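Local coordinates for protein-glutamine gamma-glutamyltransferase 2 (Pagrus major, PDB 1G0D) that probably catalyses the calcium-dependent cross-linking of peptide-bound glutamine to lysine side chains or other primary amines, at residues V231-W236 and C272-V278; P246-T250 and K671-G675. All coordinates share one frame; numbering follows the deposited sequence.

Interaction 1. Residues V231-W236 and C272-V278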
ATOM      1  N   VAL A 231      -3.244   0.213  13.567  1.00 15.14           N
ATOM      2  CA  VAL A 231      -1.802   0.324  13.482  1.00 12.86           C
ATOM      3  C   VAL A 231      -1.318   1.744  13.303  1.00 15.96           C
ATOM      4  O   VAL A 231      -0.265   2.114  13.844  1.00 19.24           O
ATOM      5  CB  VAL A 231      -1.258  -0.539  12.339  1.00 10.60           C
ATOM      6  CG1 VAL A 231       0.297  -0.274  12.073  1.00  2.00           C
ATOM      7  CG2 VAL A 231      -1.534  -1.944  12.692  1.00  5.93           C
ATOM      8  N   LEU A 232      -2.070   2.540  12.545  1.00 14.22           N
ATOM      9  CA  LEU A 232      -1.681   3.920  12.291  1.00 12.13           C
ATOM     10  C   LEU A 232      -2.799   4.904  12.552  1.00 16.18           C
ATOM     11  O   LEU A 232      -3.983   4.590  12.441  1.00 15.72           O
ATOM     12  CB  LEU A 232      -1.269   4.091  10.838  1.00 13.06           C
ATOM     13  CG  LEU A 232       0.098   3.604  10.373  1.00 15.27           C
ATOM     14  CD1 LEU A 232       0.052   3.354   8.873  1.00  8.11           C
ATOM     15  CD2 LEU A 232       1.160   4.641  10.736  1.00 14.09           C
ATOM     16  N   THR A 233      -2.392   6.123  12.869  1.00 17.21           N
ATOM     17  CA  THR A 233      -3.310   7.210  13.102  1.00 13.93           C
ATOM     18  C   THR A 233      -3.225   8.051  11.822  1.00 13.50           C
ATOM     19  O   THR A 233      -2.128   8.350  11.336  1.00 13.57           O
ATOM     20  CB  THR A 233      -2.843   8.027  14.339  1.00 15.45           C
ATOM     21  OG1 THR A 233      -3.168   7.302  15.530  1.00 19.27           O
ATOM     22  CG2 THR A 233      -3.518   9.366  14.397  1.00 15.18           C
ATOM     23  N   GLY A 234      -4.365   8.416  11.246  1.00 13.67           N
ATOM     24  CA  GLY A 234      -4.302   9.223  10.045  1.00 12.36           C
ATOM     25  C   GLY A 234      -4.312  10.710  10.353  1.00 16.98           C
ATOM     26  O   GLY A 234      -5.013  11.158  11.260  1.00 18.34           O
ATOM     27  N   ARG A 235      -3.509  11.475   9.616  1.00 15.53           N
ATOM     28  CA  ARG A 235      -3.466  12.923   9.761  1.00 15.11           C
ATOM     29  C   ARG A 235      -3.346  13.422   8.329  1.00 19.36           C
ATOM     30  O   ARG A 235      -2.299  13.273   7.696  1.00 19.43           O
ATOM     31  CB  ARG A 235      -2.248  13.379  10.530  1.00 19.43           C
ATOM     32  CG  ARG A 235      -2.191  14.897  10.729  1.00 21.09           C
ATOM     33  CD  ARG A 235      -2.921  15.235  12.011  1.00 23.30           C
ATOM     34  NE  ARG A 235      -2.219  16.240  12.786  1.00 26.95           N
ATOM     35  CZ  ARG A 235      -2.322  16.363  14.106  1.00 24.47           C
ATOM     36  NH1 ARG A 235      -1.646  17.310  14.725  1.00 24.06           N
ATOM     37  NH2 ARG A 235      -3.098  15.543  14.808  1.00 22.47           N
ATOM     38  N   TRP A 236      -4.423  14.020   7.828  1.00 19.66           N
ATOM     39  CA  TRP A 236      -4.469  14.483   6.469  1.00 19.20           C
ATOM     40  C   TRP A 236      -3.868  15.832   6.210  1.00 21.54           C
ATOM     41  O   TRP A 236      -3.710  16.214   5.047  1.00 22.69           O
ATOM     42  CB  TRP A 236      -5.907  14.363   5.967  1.00 21.57           C
ATOM     43  CG  TRP A 236      -6.363  12.912   6.156  1.00 21.26           C
ATOM     44  CD1 TRP A 236      -7.027  12.414   7.231  1.00 26.27           C
ATOM     45  CD2 TRP A 236      -5.982  11.757   5.357  1.00 23.39           C
ATOM     46  NE1 TRP A 236      -7.074  11.024   7.170  1.00 29.24           N
ATOM     47  CE2 TRP A 236      -6.440  10.606   6.038  1.00 22.54           C
ATOM     48  CE3 TRP A 236      -5.295  11.594   4.148  1.00 22.54           C
ATOM     49  CZ2 TRP A 236      -6.237   9.320   5.551  1.00 22.55           C
ATOM     50  CZ3 TRP A 236      -5.100  10.305   3.664  1.00 23.11           C
ATOM     51  CH2 TRP A 236      -5.571   9.189   4.370  1.00 23.02           C
ATOM     52  N   CYS A 272      -3.054   7.739   3.025  1.00 17.44           N
ATOM     53  CA  CYS A 272      -3.418   6.601   2.187  1.00 13.77           C
ATOM     54  C   CYS A 272      -2.346   5.663   1.646  1.00 15.06           C
ATOM     55  O   CYS A 272      -2.484   4.456   1.841  1.00 22.05           O
ATOM     56  CB  CYS A 272      -4.389   7.012   1.079  1.00 11.54           C
ATOM     57  SG  CYS A 272      -3.690   7.791  -0.304  1.00 11.88           S
ATOM     58  N   TRP A 273      -1.282   6.143   1.012  1.00 16.20           N
ATOM     59  CA  TRP A 273      -0.255   5.199   0.518  1.00 16.35           C
ATOM     60  C   TRP A 273       0.569   4.503   1.639  1.00 17.19           C
ATOM     61  O   TRP A 273       1.137   3.433   1.410  1.00 19.97           O
ATOM     62  CB  TRP A 273       0.696   5.867  -0.499  1.00 14.32           C
ATOM     63  CG  TRP A 273       1.659   6.723   0.169  1.00 15.69           C
ATOM     64  CD1 TRP A 273       2.880   6.361   0.657  1.00 16.24           C
ATOM     65  CD2 TRP A 273       1.441   8.070   0.584  1.00 15.09           C
ATOM     66  NE1 TRP A 273       3.430   7.395   1.363  1.00 14.78           N
ATOM     67  CE2 TRP A 273       2.564   8.463   1.336  1.00 18.42           C
ATOM     68  CE3 TRP A 273       0.399   8.988   0.399  1.00 13.09           C
ATOM     69  CZ2 TRP A 273       2.675   9.737   1.904  1.00 15.38           C
ATOM     70  CZ3 TRP A 273       0.507  10.239   0.956  1.00 10.87           C
ATOM     71  CH2 TRP A 273       1.635  10.604   1.701  1.00 14.78           C
ATOM     72  N   VAL A 274       0.655   5.093   2.835  1.00 14.33           N
ATOM     73  CA  VAL A 274       1.367   4.455   3.955  1.00 11.49           C
ATOM     74  C   VAL A 274       0.535   3.298   4.577  1.00 13.24           C
ATOM     75  O   VAL A 274       1.100   2.339   5.123  1.00 16.26           O
ATOM     76  CB  VAL A 274       1.660   5.459   5.082  1.00  8.33           C
ATOM     77  CG1 VAL A 274       2.377   4.769   6.188  1.00  7.69           C
ATOM     78  CG2 VAL A 274       2.511   6.542   4.594  1.00  8.76           C
ATOM     79  N   PHE A 275      -0.800   3.404   4.490  1.00 14.35           N
ATOM     80  CA  PHE A 275      -1.749   2.396   4.993  1.00 11.46           C
ATOM     81  C   PHE A 275      -1.677   1.218   4.031  1.00 12.93           C
ATOM     82  O   PHE A 275      -1.686   0.074   4.441  1.00 14.10           O
ATOM     83  CB  PHE A 275      -3.214   2.864   4.912  1.00 13.06           C
ATOM     84  CG  PHE A 275      -3.561   4.008   5.795  1.00 14.59           C
ATOM     85  CD1 PHE A 275      -2.800   4.305   6.920  1.00 17.36           C
ATOM     86  CD2 PHE A 275      -4.603   4.871   5.424  1.00 18.84           C
ATOM     87  CE1 PHE A 275      -3.047   5.453   7.650  1.00 22.03           C
ATOM     88  CE2 PHE A 275      -4.875   6.037   6.143  1.00 18.26           C
ATOM     89  CZ  PHE A 275      -4.095   6.332   7.257  1.00 24.01           C
ATOM     90  N   ALA A 276      -1.674   1.514   2.734  1.00 11.54           N
ATOM     91  CA  ALA A 276      -1.629   0.477   1.719  1.00  9.23           C
ATOM     92  C   ALA A 276      -0.315  -0.311   1.811  1.00 13.13           C
ATOM     93  O   ALA A 276      -0.347  -1.548   1.858  1.00 17.67           O
ATOM     94  CB  ALA A 276      -1.796   1.092   0.359  1.00  2.38           C
ATOM     95  N   ALA A 277       0.825   0.389   1.853  1.00 12.25           N
ATOM     96  CA  ALA A 277       2.134  -0.253   1.976  1.00 10.53           C
ATOM     97  C   ALA A 277       2.186  -1.108   3.217  1.00 13.94           C
ATOM     98  O   ALA A 277       2.635  -2.220   3.136  1.00 21.45           O
ATOM     99  CB  ALA A 277       3.181   0.744   2.072  1.00 15.07           C
ATOM    100  N   VAL A 278       1.737  -0.611   4.370  1.00 13.62           N
ATOM    101  CA  VAL A 278       1.750  -1.427   5.598  1.00  6.95           C
ATOM    102  C   VAL A 278       0.792  -2.624   5.433  1.00 12.57           C
ATOM    103  O   VAL A 278       1.031  -3.699   5.966  1.00 16.30           O
ATOM    104  CB  VAL A 278       1.336  -0.571   6.831  1.00  8.08           C
ATOM    105  CG1 VAL A 278       1.099  -1.419   8.049  1.00  5.45           C
ATOM    106  CG2 VAL A 278       2.387   0.426   7.126  1.00  3.58           C
TER

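Interaction 2. Residues P246-T250 and K671-G675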
ATOM      1  N   PRO A 246       3.631  11.531   7.615  1.00 25.92           N
ATOM      2  CA  PRO A 246       3.465  10.423   6.672  1.00 22.37           C
ATOM      3  C   PRO A 246       4.473  10.363   5.526  1.00 21.09           C
ATOM      4  O   PRO A 246       4.913   9.288   5.138  1.00 22.97           O
ATOM      5  CB  PRO A 246       2.040  10.611   6.166  1.00 20.15           C
ATOM      6  CG  PRO A 246       1.347  11.227   7.297  1.00 22.91           C
ATOM      7  CD  PRO A 246       2.346  12.209   7.861  1.00 25.41           C
ATOM      8  N   TYR A 247       4.844  11.512   4.985  1.00 21.72           N
ATOM      9  CA  TYR A 247       5.769  11.540   3.855  1.00 21.23           C
ATOM     10  C   TYR A 247       7.216  11.161   4.223  1.00 20.93           C
ATOM     11  O   TYR A 247       8.094  11.084   3.353  1.00 19.97           O
ATOM     12  CB  TYR A 247       5.716  12.925   3.202  1.00 18.94           C
ATOM     13  CG  TYR A 247       6.475  13.943   3.987  1.00 18.85           C
ATOM     14  CD1 TYR A 247       5.845  14.692   4.973  1.00 21.96           C
ATOM     15  CD2 TYR A 247       7.848  14.106   3.807  1.00 19.45           C
ATOM     16  CE1 TYR A 247       6.564  15.579   5.778  1.00 19.30           C
ATOM     17  CE2 TYR A 247       8.580  14.984   4.601  1.00 20.58           C
ATOM     18  CZ  TYR A 247       7.932  15.721   5.594  1.00 20.65           C
ATOM     19  OH  TYR A 247       8.655  16.585   6.396  1.00 17.58           O
ATOM     20  N   ARG A 248       7.446  10.901   5.509  1.00 18.87           N
ATOM     21  CA  ARG A 248       8.767  10.543   6.015  1.00 15.56           C
ATOM     22  C   ARG A 248       9.124   9.066   5.860  1.00 15.50           C
ATOM     23  O   ARG A 248      10.263   8.724   5.618  1.00 17.62           O
ATOM     24  CB  ARG A 248       8.867  10.874   7.521  1.00 15.39           C
ATOM     25  CG  ARG A 248       9.154  12.329   7.883  1.00 19.10           C
ATOM     26  CD  ARG A 248      10.629  12.635   7.876  1.00 18.68           C
ATOM     27  NE  ARG A 248      11.151  12.964   9.201  1.00 24.29           N
ATOM     28  CZ  ARG A 248      12.390  12.667   9.588  1.00 29.43           C
ATOM     29  NH1 ARG A 248      12.789  12.999  10.800  1.00 32.13           N
ATOM     30  NH2 ARG A 248      13.227  12.016   8.767  1.00 33.47           N
ATOM     31  N   TRP A 249       8.159   8.185   6.038  1.00 15.89           N
ATOM     32  CA  TRP A 249       8.460   6.777   5.992  1.00 16.78           C
ATOM     33  C   TRP A 249       8.908   6.213   4.667  1.00 18.97           C
ATOM     34  O   TRP A 249       8.341   6.516   3.621  1.00 20.29           O
ATOM     35  CB  TRP A 249       7.269   5.967   6.477  1.00 16.59           C
ATOM     36  CG  TRP A 249       6.535   6.500   7.688  1.00 11.52           C
ATOM     37  CD1 TRP A 249       5.317   7.100   7.669  1.00  8.89           C
ATOM     38  CD2 TRP A 249       6.847   6.281   9.078  1.00 11.53           C
ATOM     39  NE1 TRP A 249       4.842   7.258   8.939  1.00 11.38           N
ATOM     40  CE2 TRP A 249       5.751   6.768   9.835  1.00 12.17           C
ATOM     41  CE3 TRP A 249       7.937   5.719   9.759  1.00 12.50           C
ATOM     42  CZ2 TRP A 249       5.700   6.710  11.250  1.00  9.00           C
ATOM     43  CZ3 TRP A 249       7.887   5.656  11.171  1.00 11.08           C
ATOM     44  CH2 TRP A 249       6.767   6.151  11.895  1.00  7.38           C
ATOM     45  N   THR A 250       9.928   5.360   4.728  1.00 19.47           N
ATOM     46  CA  THR A 250      10.443   4.693   3.532  1.00 16.55           C
ATOM     47  C   THR A 250      10.165   3.189   3.596  1.00 15.55           C
ATOM     48  O   THR A 250      10.583   2.440   2.719  1.00 14.85           O
ATOM     49  CB  THR A 250      11.943   4.905   3.383  1.00 14.21           C
ATOM     50  OG1 THR A 250      12.578   4.904   4.672  1.00 12.88           O
ATOM     51  CG2 THR A 250      12.179   6.229   2.714  1.00 12.48           C
ATOM     52  N   LYS A 671      11.704  19.449   2.835  1.00 24.36           N
ATOM     53  CA  LYS A 671      11.052  18.239   3.266  1.00 25.32           C
ATOM     54  C   LYS A 671      10.733  17.390   2.065  1.00 24.75           C
ATOM     55  O   LYS A 671      10.618  17.925   0.952  1.00 21.09           O
ATOM     56  CB  LYS A 671       9.744  18.574   4.011  1.00 28.98           C
ATOM     57  CG  LYS A 671       9.785  19.799   4.915  1.00 30.13           C
ATOM     58  CD  LYS A 671       8.428  20.102   5.541  1.00 30.08           C
ATOM     59  CE  LYS A 671       8.541  20.155   7.058  1.00 33.83           C
ATOM     60  NZ  LYS A 671       9.609  19.212   7.580  1.00 42.49           N
ATOM     61  N   ASP A 672      10.589  16.075   2.307  1.00 23.49           N
ATOM     62  CA  ASP A 672      10.226  15.123   1.263  1.00 20.22           C
ATOM     63  C   ASP A 672      11.414  14.924   0.311  1.00 19.02           C
ATOM     64  O   ASP A 672      11.322  15.125  -0.901  1.00 19.76           O
ATOM     65  CB  ASP A 672       8.980  15.680   0.530  1.00 24.16           C
ATOM     66  CG  ASP A 672       8.097  14.607  -0.090  1.00 21.65           C
ATOM     67  OD1 ASP A 672       7.556  14.859  -1.192  1.00 19.14           O
ATOM     68  OD2 ASP A 672       7.928  13.533   0.513  1.00 28.30           O
ATOM     69  N   VAL A 673      12.564  14.562   0.854  1.00 17.24           N
ATOM     70  CA  VAL A 673      13.716  14.340  -0.009  1.00 17.65           C
ATOM     71  C   VAL A 673      14.193  12.871   0.073  1.00 18.52           C
ATOM     72  O   VAL A 673      14.608  12.404   1.140  1.00 14.39           O
ATOM     73  CB  VAL A 673      14.869  15.313   0.366  1.00 16.91           C
ATOM     74  CG1 VAL A 673      16.043  15.087  -0.555  1.00 16.04           C
ATOM     75  CG2 VAL A 673      14.381  16.752   0.268  1.00 11.56           C
ATOM     76  N   LYS A 674      14.152  12.164  -1.068  1.00 18.84           N
ATOM     77  CA  LYS A 674      14.527  10.753  -1.126  1.00 16.90           C
ATOM     78  C   LYS A 674      15.650  10.307  -2.067  1.00 18.37           C
ATOM     79  O   LYS A 674      16.137  11.045  -2.945  1.00 13.22           O
ATOM     80  CB  LYS A 674      13.301   9.893  -1.457  1.00 15.00           C
ATOM     81  CG  LYS A 674      11.963  10.488  -1.137  1.00  8.02           C
ATOM     82  CD  LYS A 674      11.818  10.536   0.341  1.00  8.47           C
ATOM     83  CE  LYS A 674      10.394  10.481   0.771  1.00  8.90           C
ATOM     84  NZ  LYS A 674      10.344  10.057   2.191  1.00  5.80           N
ATOM     85  N   GLY A 675      16.004   9.036  -1.870  1.00 20.46           N
ATOM     86  CA  GLY A 675      17.034   8.364  -2.647  1.00 19.30           C
ATOM     87  C   GLY A 675      16.975   6.858  -2.396  1.00 18.55           C
ATOM     88  O   GLY A 675      16.503   6.444  -1.316  1.00 13.20           O
TER
HETATM   89  O   HOH W   1       9.100   7.359   1.356  1.00 12.39           O

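Interaction 1. Residues V231-W236 and C272-V278
Leu-232 of the short strand 232-234 and Phe-275 of the helix 272-286 form the dense, buried middle of this contact. Strand 232-234 runs nearly antiparallel to the helix segment 272-278, their axes 9.9 Å apart at an angle of 160°. Methyl CD1 of Leu-232 lies in the plane of the phenyl ring, at its edge, with CD1 3.6 Å from Phe-275 CD1. The same methyl reaches Val-274, where Leu-232 CD1 is 3.8 Å from CG1, and also touches CG2 of Val-278; one leucine branch thus meets three side chains spaced along the helix face turned to the strand. Phe-275 has CG anti to its carbonyl carbon (chi1 -66°), which swings the ring off the helix toward the strand. Ile-255 of helix 253-261 closes over the valines and Leu-232.

Toward the partly exposed Gly-234 and Trp-236 the packing is looser. Glycine, having no side chain, lets the strand backbone approach the ring edge, its CA 4.0 Å from Phe-275 CZ. Trp-236 lies beyond the strand and meets Phe-275 rim to rim, CZ2 of Trp-236 3.6 Å from CE2 of Phe-275, with the planes 76° apart and neither ring over the other's face. The far end of the indole reaches the helix start obliquely, its CH2 3.2 Å from Cys-272 N and 4.1 Å from Cys-272 CB. Tyr-515, important for catalytic activity, also touches Trp-236, and its hydroxyl accepts a weak hydrogen bond from Cys-272 N.

No hydrogen bond joins the two segments, so the contact is apolar packing. It implies an indole lying against Cys-272, the nucleophile of the Cys-His-Asp triad with His-332 and Asp-355, placed at a helix N-terminus as in papain-like enzymes; its side chain comes close to His-332 and Tyr-515.

Interaction 2. Residues P246-T250 and K671-G675
The interface between the catalytic core and the C-terminal immunoglobulin-like domain of the transglutaminase fold is bridged here, where the loop leading to helix 253-261 meets the start of strand 673-682. Lys-674 gives the hydrogen bond between the two segments. Its NZ meets the backbone carbonyl of Tyr-247, NZ to O 2.7 Å, approaching in the carbonyl plane with a C=O...N angle of 155°. A water carries the link further, donating a hydrogen bond to Trp-249 O and accepting one from Lys-674 NZ, 3.1 Å from the water oxygen. A long flexible amine suits this place: it spans the gap and serves several acceptors at once, with Asp-664 adding a salt bridge.

Tyr-247 is the residue most covered by the other segment. With CG placed between the backbone N and the carbonyl carbon (chi1 77°), the ring turns to the other domain and lies obliquely against the backbone of Asp-672, its CE2 3.2 Å from Asp-672 N. The carboxylate stands almost perpendicular to the ring, 84° between planes, with OD2 of Asp-672 3.3 Å from Tyr-247 CD2; its other oxygen, OD1, is paired with Arg-171. At the far end, CB of Lys-671 lies 3.3 Å from Tyr-247 OH, and bends at chi3 and chi4 bring Lys-671 NZ back to 3.0 Å from the same hydroxyl. Asp-666 OD2 is a partner common to both.

Around the contact, strand 659-666, which pairs with 673-682, supplies Asp-664 and Asp-666, the former also bridging to Arg-248. Strand 619-624 lies under Arg-248 and receives Thr-250 through Glu-623, while strand 169-176 backs Trp-249 with Trp-175 and carries Arg-171, whose side chain also touches Lys-674.

Interactions 1 and 2 lie 14 Å apart, centre to centre, and touch where the helix of the first meets the loop of the second. Val-274 turns both methyls to that loop: CG1 is 4.0 Å from Trp-249 CD1, and CG2 is 3.7 Å from Pro-246 O. Trp-273 CZ2 sits 4.1 Å from Tyr-247 CA. Helix 272-278 is therefore flanked by the strand and by the loop that meets the C-terminal domain. At the active site, the side chains of Tyr-515 and His-332 each come within about 3 Å of that of Cys-272. The side chain of Tyr-515 is about 8 Å from that of Tyr-247.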